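Local atomic coordinates of acetyltransferase, GNAT family (Enterococcus faecalis, PDB entry 1U6M), a protein that probably transfers acetyl or other acyl groups, as in relatives of the GNAT family, to an acceptor that has not been established. Residues A[112-117]-A[182-187]; A[132-137]-A[161-166]. All coordinates share one frame; numbering follows the deposited sequence.

Contact 1 (A[112-117]-A[182-187])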
ATOM      1  N   GLU A 112       0.996  -9.513 -12.536  1.00 38.12           N
ATOM      2  CA  GLU A 112      -0.031  -9.274 -11.519  1.00 34.01           C
ATOM      3  C   GLU A 112      -0.318  -7.766 -11.327  1.00 31.41           C
ATOM      4  O   GLU A 112       0.525  -6.911 -11.644  1.00 32.15           O
ATOM      5  CB  GLU A 112       0.362  -9.960 -10.209  1.00 33.24           C
ATOM      6  CG  GLU A 112       1.376  -9.186  -9.409  1.00 31.41           C
ATOM      7  CD  GLU A 112       2.109 -10.011  -8.421  1.00 28.41           C
ATOM      8  OE1 GLU A 112       3.040  -9.479  -7.788  1.00 25.88           O
ATOM      9  OE2 GLU A 112       1.792 -11.197  -8.283  1.00 32.07           O
ATOM     10  N   TRP A 113      -1.523  -7.432 -10.867  1.00 28.05           N
ATOM     11  CA  TRP A 113      -1.760  -6.188 -10.144  1.00 24.23           C
ATOM     12  C   TRP A 113      -1.369  -6.478  -8.683  1.00 22.83           C
ATOM     13  O   TRP A 113      -1.905  -7.403  -8.051  1.00 22.39           O
ATOM     14  CB  TRP A 113      -3.191  -5.784 -10.247  1.00 23.86           C
ATOM     15  CG  TRP A 113      -3.498  -4.366  -9.745  1.00 24.06           C
ATOM     16  CD1 TRP A 113      -3.556  -3.226 -10.491  1.00 22.19           C
ATOM     17  CD2 TRP A 113      -3.821  -3.970  -8.390  1.00 23.65           C
ATOM     18  NE1 TRP A 113      -3.890  -2.145  -9.692  1.00 20.24           N
ATOM     19  CE2 TRP A 113      -4.049  -2.577  -8.403  1.00 22.90           C
ATOM     20  CE3 TRP A 113      -3.917  -4.661  -7.172  1.00 26.25           C
ATOM     21  CZ2 TRP A 113      -4.399  -1.863  -7.242  1.00 25.82           C
ATOM     22  CZ3 TRP A 113      -4.261  -3.949  -6.003  1.00 22.15           C
ATOM     23  CH2 TRP A 113      -4.497  -2.578  -6.046  1.00 22.99           C
ATOM     24  N   TYR A 114      -0.335  -5.798  -8.199  1.00 20.28           N
ATOM     25  CA  TYR A 114       0.198  -6.125  -6.899  1.00 19.83           C
ATOM     26  C   TYR A 114      -0.441  -5.290  -5.752  1.00 20.70           C
ATOM     27  O   TYR A 114      -0.471  -4.042  -5.817  1.00 20.57           O
ATOM     28  CB  TYR A 114       1.700  -5.921  -6.882  1.00 19.47           C
ATOM     29  CG  TYR A 114       2.307  -6.208  -5.519  1.00 18.86           C
ATOM     30  CD1 TYR A 114       2.854  -5.172  -4.735  1.00 17.94           C
ATOM     31  CD2 TYR A 114       2.325  -7.495  -4.995  1.00 18.10           C
ATOM     32  CE1 TYR A 114       3.428  -5.442  -3.482  1.00 16.59           C
ATOM     33  CE2 TYR A 114       2.897  -7.753  -3.708  1.00 17.47           C
ATOM     34  CZ  TYR A 114       3.427  -6.724  -2.987  1.00 17.36           C
ATOM     35  OH  TYR A 114       3.963  -6.971  -1.734  1.00 21.70           O
ATOM     36  N   LEU A 115      -0.948  -5.989  -4.725  1.00 20.93           N
ATOM     37  CA  LEU A 115      -1.500  -5.343  -3.541  1.00 20.90           C
ATOM     38  C   LEU A 115      -0.370  -5.024  -2.589  1.00 21.06           C
ATOM     39  O   LEU A 115       0.177  -5.898  -1.957  1.00 21.50           O
ATOM     40  CB  LEU A 115      -2.573  -6.197  -2.854  1.00 20.69           C
ATOM     41  CG  LEU A 115      -3.068  -5.763  -1.440  1.00 20.93           C
ATOM     42  CD1 LEU A 115      -3.667  -4.414  -1.493  1.00 18.38           C
ATOM     43  CD2 LEU A 115      -4.067  -6.826  -0.785  1.00 20.80           C
ATOM     44  N   ASP A 116      -0.047  -3.740  -2.487  1.00 21.45           N
ATOM     45  CA  ASP A 116       0.997  -3.229  -1.617  1.00 21.28           C
ATOM     46  C   ASP A 116       0.537  -3.202  -0.143  1.00 21.15           C
ATOM     47  O   ASP A 116       1.201  -3.706   0.733  1.00 19.31           O
ATOM     48  CB  ASP A 116       1.321  -1.805  -2.081  1.00 22.01           C
ATOM     49  CG  ASP A 116       2.518  -1.224  -1.375  1.00 26.78           C
ATOM     50  OD1 ASP A 116       3.511  -0.892  -2.045  1.00 32.89           O
ATOM     51  OD2 ASP A 116       2.500  -1.111  -0.146  1.00 31.29           O
ATOM     52  N   THR A 117      -0.623  -2.575   0.121  1.00 20.53           N
ATOM     53  CA  THR A 117      -1.088  -2.499   1.458  1.00 19.94           C
ATOM     54  C   THR A 117      -2.590  -2.322   1.617  1.00 19.21           C
ATOM     55  O   THR A 117      -3.238  -1.637   0.836  1.00 17.88           O
ATOM     56  CB  THR A 117      -0.286  -1.459   2.316  1.00 20.70           C
ATOM     57  OG1 THR A 117      -0.616  -1.755   3.686  1.00 27.17           O
ATOM     58  CG2 THR A 117      -0.762  -0.067   2.158  1.00 18.98           C
ATOM     59  N   TYR A 182       8.185 -14.555   3.093  1.00 55.02           N
ATOM     60  CA  TYR A 182       6.793 -14.318   2.687  1.00 49.58           C
ATOM     61  C   TYR A 182       6.298 -15.380   1.737  1.00 45.81           C
ATOM     62  O   TYR A 182       7.088 -15.901   0.976  1.00 45.16           O
ATOM     63  CB  TYR A 182       6.660 -12.960   2.000  1.00 49.34           C
ATOM     64  CG  TYR A 182       6.931 -11.788   2.899  1.00 49.69           C
ATOM     65  CD1 TYR A 182       8.217 -11.292   3.058  1.00 50.53           C
ATOM     66  CD2 TYR A 182       5.893 -11.156   3.575  1.00 48.57           C
ATOM     67  CE1 TYR A 182       8.463 -10.187   3.902  1.00 51.19           C
ATOM     68  CE2 TYR A 182       6.118 -10.082   4.414  1.00 49.31           C
ATOM     69  CZ  TYR A 182       7.403  -9.606   4.576  1.00 50.47           C
ATOM     70  OH  TYR A 182       7.624  -8.527   5.371  1.00 51.01           O
ATOM     71  N   ASN A 183       5.000 -15.701   1.801  1.00 42.00           N
ATOM     72  CA  ASN A 183       4.281 -16.406   0.715  1.00 39.14           C
ATOM     73  C   ASN A 183       3.744 -15.403  -0.309  1.00 35.92           C
ATOM     74  O   ASN A 183       2.964 -14.500   0.036  1.00 34.94           O
ATOM     75  CB  ASN A 183       3.069 -17.216   1.246  1.00 39.44           C
ATOM     76  CG  ASN A 183       3.471 -18.349   2.177  1.00 42.66           C
ATOM     77  OD1 ASN A 183       4.018 -19.350   1.730  1.00 45.04           O
ATOM     78  ND2 ASN A 183       3.174 -18.202   3.489  1.00 43.73           N
ATOM     79  N   HIS A 184       4.109 -15.575  -1.575  1.00 33.06           N
ATOM     80  CA  HIS A 184       3.494 -14.749  -2.599  1.00 29.40           C
ATOM     81  C   HIS A 184       2.313 -15.545  -3.107  1.00 29.10           C
ATOM     82  O   HIS A 184       2.472 -16.709  -3.474  1.00 29.45           O
ATOM     83  CB  HIS A 184       4.467 -14.363  -3.709  1.00 27.97           C
ATOM     84  CG  HIS A 184       3.988 -13.239  -4.580  1.00 25.13           C
ATOM     85  ND1 HIS A 184       3.159 -13.437  -5.672  1.00 24.31           N
ATOM     86  CD2 HIS A 184       4.226 -11.905  -4.530  1.00 22.02           C
ATOM     87  CE1 HIS A 184       2.908 -12.273  -6.252  1.00 21.43           C
ATOM     88  NE2 HIS A 184       3.543 -11.328  -5.582  1.00 21.67           N
ATOM     89  N   MET A 185       1.123 -14.926  -3.051  1.00 27.09           N
ATOM     90  CA  MET A 185      -0.128 -15.546  -3.402  1.00 24.65           C
ATOM     91  C   MET A 185      -0.771 -14.768  -4.561  1.00 25.33           C
ATOM     92  O   MET A 185      -0.525 -13.580  -4.731  1.00 25.66           O
ATOM     93  CB  MET A 185      -1.065 -15.592  -2.196  1.00 24.55           C
ATOM     94  CG  MET A 185      -0.474 -16.209  -0.879  1.00 23.23           C
ATOM     95  SD  MET A 185      -1.694 -16.253   0.507  1.00 21.51           S
ATOM     96  CE  MET A 185      -2.632 -17.712  -0.004  1.00 18.67           C
ATOM     97  N   GLN A 186      -1.534 -15.437  -5.411  1.00 25.44           N
ATOM     98  CA  GLN A 186      -2.242 -14.750  -6.481  1.00 26.72           C
ATOM     99  C   GLN A 186      -3.633 -15.258  -6.558  1.00 27.34           C
ATOM    100  O   GLN A 186      -3.913 -16.372  -6.166  1.00 27.31           O
ATOM    101  CB  GLN A 186      -1.575 -14.971  -7.826  1.00 26.98           C
ATOM    102  CG  GLN A 186      -0.191 -14.381  -7.889  1.00 31.02           C
ATOM    103  CD  GLN A 186       0.377 -14.356  -9.281  1.00 34.42           C
ATOM    104  OE1 GLN A 186       1.155 -13.486  -9.609  1.00 34.61           O
ATOM    105  NE2 GLN A 186      -0.029 -15.304 -10.104  1.00 34.81           N
ATOM    106  N   LYS A 187      -4.509 -14.437  -7.088  1.00 30.08           N
ATOM    107  CA  LYS A 187      -5.870 -14.811  -7.314  1.00 33.74           C
ATOM    108  C   LYS A 187      -6.155 -14.440  -8.737  1.00 37.96           C
ATOM    109  O   LYS A 187      -5.854 -13.343  -9.151  1.00 36.84           O
ATOM    110  CB  LYS A 187      -6.768 -14.001  -6.385  1.00 33.25           C
ATOM    111  CG  LYS A 187      -8.197 -14.196  -6.663  1.00 32.05           C
ATOM    112  CD  LYS A 187      -9.084 -13.345  -5.792  1.00 34.16           C
ATOM    113  CE  LYS A 187     -10.561 -13.628  -6.179  1.00 37.47           C
ATOM    114  NZ  LYS A 187     -11.340 -12.860  -5.279  1.00 39.32           N
TER

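Contact 2 (A[132-137]-A[161-166])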
ATOM      1  N   LYS A 132     -13.450  -6.022   3.473  1.00 22.90           N
ATOM      2  CA  LYS A 132     -14.251  -5.396   2.389  1.00 24.15           C
ATOM      3  C   LYS A 132     -13.467  -4.665   1.304  1.00 22.88           C
ATOM      4  O   LYS A 132     -13.885  -4.637   0.170  1.00 23.72           O
ATOM      5  CB  LYS A 132     -15.205  -4.348   2.934  1.00 25.35           C
ATOM      6  CG  LYS A 132     -16.229  -4.862   3.821  1.00 32.12           C
ATOM      7  CD  LYS A 132     -17.080  -3.671   4.210  1.00 43.00           C
ATOM      8  CE  LYS A 132     -18.143  -3.432   3.152  1.00 48.31           C
ATOM      9  NZ  LYS A 132     -19.424  -3.086   3.875  1.00 52.56           N
ATOM     10  N   LEU A 133     -12.375  -4.010   1.677  1.00 21.91           N
ATOM     11  CA  LEU A 133     -11.489  -3.390   0.721  1.00 21.72           C
ATOM     12  C   LEU A 133     -10.904  -4.456  -0.222  1.00 21.56           C
ATOM     13  O   LEU A 133     -10.842  -4.267  -1.426  1.00 21.33           O
ATOM     14  CB  LEU A 133     -10.393  -2.564   1.452  1.00 20.93           C
ATOM     15  CG  LEU A 133     -10.804  -1.148   1.879  1.00 17.94           C
ATOM     16  CD1 LEU A 133      -9.764  -0.592   2.783  1.00 16.81           C
ATOM     17  CD2 LEU A 133     -10.980  -0.274   0.647  1.00 15.07           C
ATOM     18  N   LEU A 134     -10.522  -5.576   0.349  1.00 21.83           N
ATOM     19  CA  LEU A 134      -9.963  -6.691  -0.367  1.00 23.65           C
ATOM     20  C   LEU A 134     -11.001  -7.294  -1.363  1.00 24.65           C
ATOM     21  O   LEU A 134     -10.642  -7.614  -2.517  1.00 23.94           O
ATOM     22  CB  LEU A 134      -9.484  -7.679   0.681  1.00 23.93           C
ATOM     23  CG  LEU A 134      -8.885  -9.014   0.359  1.00 29.66           C
ATOM     24  CD1 LEU A 134      -7.671  -8.903  -0.580  1.00 32.68           C
ATOM     25  CD2 LEU A 134      -8.513  -9.653   1.696  1.00 33.65           C
ATOM     26  N   ASP A 135     -12.276  -7.391  -0.953  1.00 24.90           N
ATOM     27  CA  ASP A 135     -13.341  -7.823  -1.873  1.00 26.37           C
ATOM     28  C   ASP A 135     -13.486  -6.948  -3.140  1.00 25.19           C
ATOM     29  O   ASP A 135     -14.029  -7.407  -4.143  1.00 26.21           O
ATOM     30  CB  ASP A 135     -14.730  -7.858  -1.169  1.00 26.91           C
ATOM     31  CG  ASP A 135     -14.863  -9.003  -0.174  1.00 32.57           C
ATOM     32  OD1 ASP A 135     -14.028  -9.941  -0.160  1.00 36.77           O
ATOM     33  OD2 ASP A 135     -15.828  -8.967   0.626  1.00 39.65           O
ATOM     34  N   ALA A 136     -13.093  -5.682  -3.050  1.00 23.76           N
ATOM     35  CA  ALA A 136     -13.300  -4.671  -4.096  1.00 22.52           C
ATOM     36  C   ALA A 136     -12.165  -4.666  -5.072  1.00 21.52           C
ATOM     37  O   ALA A 136     -12.222  -3.991  -6.077  1.00 21.25           O
ATOM     38  CB  ALA A 136     -13.380  -3.253  -3.462  1.00 23.57           C
ATOM     39  N   LEU A 137     -11.114  -5.398  -4.759  1.00 21.84           N
ATOM     40  CA  LEU A 137      -9.882  -5.301  -5.525  1.00 22.18           C
ATOM     41  C   LEU A 137      -9.839  -6.025  -6.885  1.00 23.71           C
ATOM     42  O   LEU A 137      -9.095  -5.579  -7.740  1.00 25.30           O
ATOM     43  CB  LEU A 137      -8.686  -5.715  -4.653  1.00 21.47           C
ATOM     44  CG  LEU A 137      -8.213  -4.635  -3.633  1.00 19.91           C
ATOM     45  CD1 LEU A 137      -7.029  -5.115  -2.864  1.00 14.70           C
ATOM     46  CD2 LEU A 137      -7.963  -3.213  -4.298  1.00 18.25           C
ATOM     47  N   ARG A 161      -2.956 -15.229   5.982  1.00 25.31           N
ATOM     48  CA  ARG A 161      -2.864 -16.143   4.877  1.00 27.27           C
ATOM     49  C   ARG A 161      -4.136 -16.979   4.682  1.00 28.48           C
ATOM     50  O   ARG A 161      -4.579 -17.179   3.509  1.00 29.40           O
ATOM     51  CB  ARG A 161      -1.596 -16.999   4.975  1.00 27.93           C
ATOM     52  CG  ARG A 161      -1.651 -18.151   4.056  1.00 31.17           C
ATOM     53  CD  ARG A 161      -0.329 -18.894   3.906  1.00 39.35           C
ATOM     54  NE  ARG A 161      -0.630 -19.994   2.991  1.00 46.59           N
ATOM     55  CZ  ARG A 161       0.013 -21.155   2.920  1.00 49.64           C
ATOM     56  NH1 ARG A 161       1.077 -21.418   3.693  1.00 53.32           N
ATOM     57  NH2 ARG A 161      -0.414 -22.062   2.049  1.00 50.53           N
ATOM     58  N   LYS A 162      -4.740 -17.444   5.798  1.00 28.27           N
ATOM     59  CA  LYS A 162      -6.073 -18.085   5.771  1.00 28.20           C
ATOM     60  C   LYS A 162      -7.179 -17.177   5.226  1.00 26.88           C
ATOM     61  O   LYS A 162      -8.064 -17.617   4.450  1.00 27.39           O
ATOM     62  CB  LYS A 162      -6.485 -18.537   7.176  1.00 30.16           C
ATOM     63  CG  LYS A 162      -7.336 -19.828   7.228  1.00 33.20           C
ATOM     64  CD  LYS A 162      -8.535 -19.815   6.319  1.00 37.57           C
ATOM     65  CE  LYS A 162      -9.420 -21.086   6.449  1.00 38.29           C
ATOM     66  NZ  LYS A 162      -8.669 -22.376   6.297  1.00 44.28           N
ATOM     67  N   LEU A 163      -7.163 -15.931   5.670  1.00 25.22           N
ATOM     68  CA  LEU A 163      -8.079 -14.916   5.156  1.00 25.42           C
ATOM     69  C   LEU A 163      -7.991 -14.864   3.598  1.00 25.52           C
ATOM     70  O   LEU A 163      -9.005 -14.957   2.907  1.00 27.46           O
ATOM     71  CB  LEU A 163      -7.726 -13.530   5.773  1.00 24.92           C
ATOM     72  CG  LEU A 163      -8.803 -12.421   5.845  1.00 26.53           C
ATOM     73  CD1 LEU A 163      -8.194 -11.016   5.850  1.00 26.79           C
ATOM     74  CD2 LEU A 163      -9.886 -12.528   4.798  1.00 27.72           C
ATOM     75  N   TYR A 164      -6.776 -14.750   3.045  1.00 24.38           N
ATOM     76  CA  TYR A 164      -6.597 -14.626   1.581  1.00 23.66           C
ATOM     77  C   TYR A 164      -6.965 -15.904   0.841  1.00 23.74           C
ATOM     78  O   TYR A 164      -7.646 -15.850  -0.228  1.00 24.99           O
ATOM     79  CB  TYR A 164      -5.162 -14.208   1.237  1.00 22.06           C
ATOM     80  CG  TYR A 164      -4.681 -13.002   1.995  1.00 21.12           C
ATOM     81  CD1 TYR A 164      -3.364 -12.938   2.500  1.00 19.38           C
ATOM     82  CD2 TYR A 164      -5.527 -11.901   2.209  1.00 21.94           C
ATOM     83  CE1 TYR A 164      -2.907 -11.793   3.157  1.00 18.93           C
ATOM     84  CE2 TYR A 164      -5.067 -10.738   2.897  1.00 20.41           C
ATOM     85  CZ  TYR A 164      -3.775 -10.709   3.357  1.00 21.59           C
ATOM     86  OH  TYR A 164      -3.323  -9.585   4.029  1.00 24.24           O
ATOM     87  N   ALA A 165      -6.521 -17.039   1.368  1.00 23.85           N
ATOM     88  CA  ALA A 165      -6.996 -18.351   0.890  1.00 25.44           C
ATOM     89  C   ALA A 165      -8.530 -18.429   0.662  1.00 26.39           C
ATOM     90  O   ALA A 165      -9.006 -18.917  -0.366  1.00 26.07           O
ATOM     91  CB  ALA A 165      -6.547 -19.466   1.840  1.00 25.64           C
ATOM     92  N   SER A 166      -9.289 -17.916   1.632  1.00 27.99           N
ATOM     93  CA  SER A 166     -10.739 -18.045   1.650  1.00 28.81           C
ATOM     94  C   SER A 166     -11.356 -17.095   0.633  1.00 30.60           C
ATOM     95  O   SER A 166     -12.549 -17.150   0.365  1.00 31.62           O
ATOM     96  CB  SER A 166     -11.257 -17.719   3.065  1.00 28.88           C
ATOM     97  OG  SER A 166     -11.471 -16.304   3.288  1.00 27.16           O
TER

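Contact 1 (A[112-117]-A[182-187])
Glu-112 and His-184 meet because their first torsions send them toward each other from opposite directions: CG of Glu-112 stands between the backbone N and the carbonyl carbon (chi1 80°), whereas the imidazole of His-184 extends away from its own backbone N. In this GNAT fold their strands, 112-120 and 180-188, are next-but-one neighbours in the central sheet, with strand 148-154 between them, and the side chains reach over that middle strand. The carboxylate lies at the edge of the imidazole, the two planes only 14° apart. NE2 of His-184 gives a weak, strongly bent hydrogen bond to OE1 of Glu-112 at 2.9 Å (N-H...O 125°). OE1 also takes the backbone N-H of Leu-109, and this second grip probably fixes the carboxylate more firmly than the histidine does. The other oxygen turns toward Gln-186, whose side chain crosses that of Glu-112 at about a right angle. Asn-152 and Met-175, on the strands flanking 180-188, also pack against His-184. Tyr-114 approaches His-184 obliquely, its CD2 atom 4.1 Å from NE2 of the histidine.

Contact 2 (A[132-137]-A[161-166])
Leu-134 and Tyr-164 mark the nearest approach of the two backbones, with their CA atoms 8.8 Å apart, a spacing that leaves room for side chains to fill the gap between helices 129-135 and 158-165. Near the close of segment 132-137 the backbone pairs three residues back: the N of Ala-136 meets the O of Leu-133 at 3.1 Å, and the N of Leu-137 reaches the O of Leu-134. In segment 161-166 the chain keeps the four-residue spacing, with the N of Ala-165 bonded to the O of Arg-161.

The contact is apolar and rests on one methyl group. With the Leu-134 side chain swung away from its backbone N (chi1 177°), CD2 is carried across to Tyr-164. The methyl arrives in the plane of the phenol ring and sits against the CD2–CE2 edge, 3.8 Å from CD2 of Tyr-164, and the two side chains cross at about a right angle.

Both helices pack on one face of the GNAT sheet. Helix 129-135 begins within an Arg-Gly-Met-Gly-Ile-Gly sequence, which fits the family's pyrophosphate-binding loop and would probably place the helix at the coenzyme A site. Tyr-164 also leans on Leu-151 and Val-153, and its side chain is about 3 Å from a bound sulfate, probably from the crystallisation liquor.

A looser methyl contact, Leu-134 CD2 to Leu-163 CD1 at 4.4 Å, lies at the margin. In the same turn, OG of Ser-166 donates to the carbonyl O of Leu-163 at 2.8 Å, tilted 22° from the carbonyl plane.

How the contacts relate
The example illustrates how one sheet serves two layers of packing. The centres of contacts 1 and 2 lie about 11 Å apart. Along the chain, 112-117 comes first, then 132-137, 161-166 and finally 182-187, so contact 2 is nested within the loop closed by contact 1. Glu-112, Tyr-114 and His-184 occupy one face of the sheet, while Trp-113, Leu-115 and Met-185 turn to the helices on the other. There Leu-137 packs against Trp-113 and Leu-115, and Arg-161 against Met-185. The strands of contact 1 thus form part of the floor under the segments of contact 2, tying both into the single GNAT core.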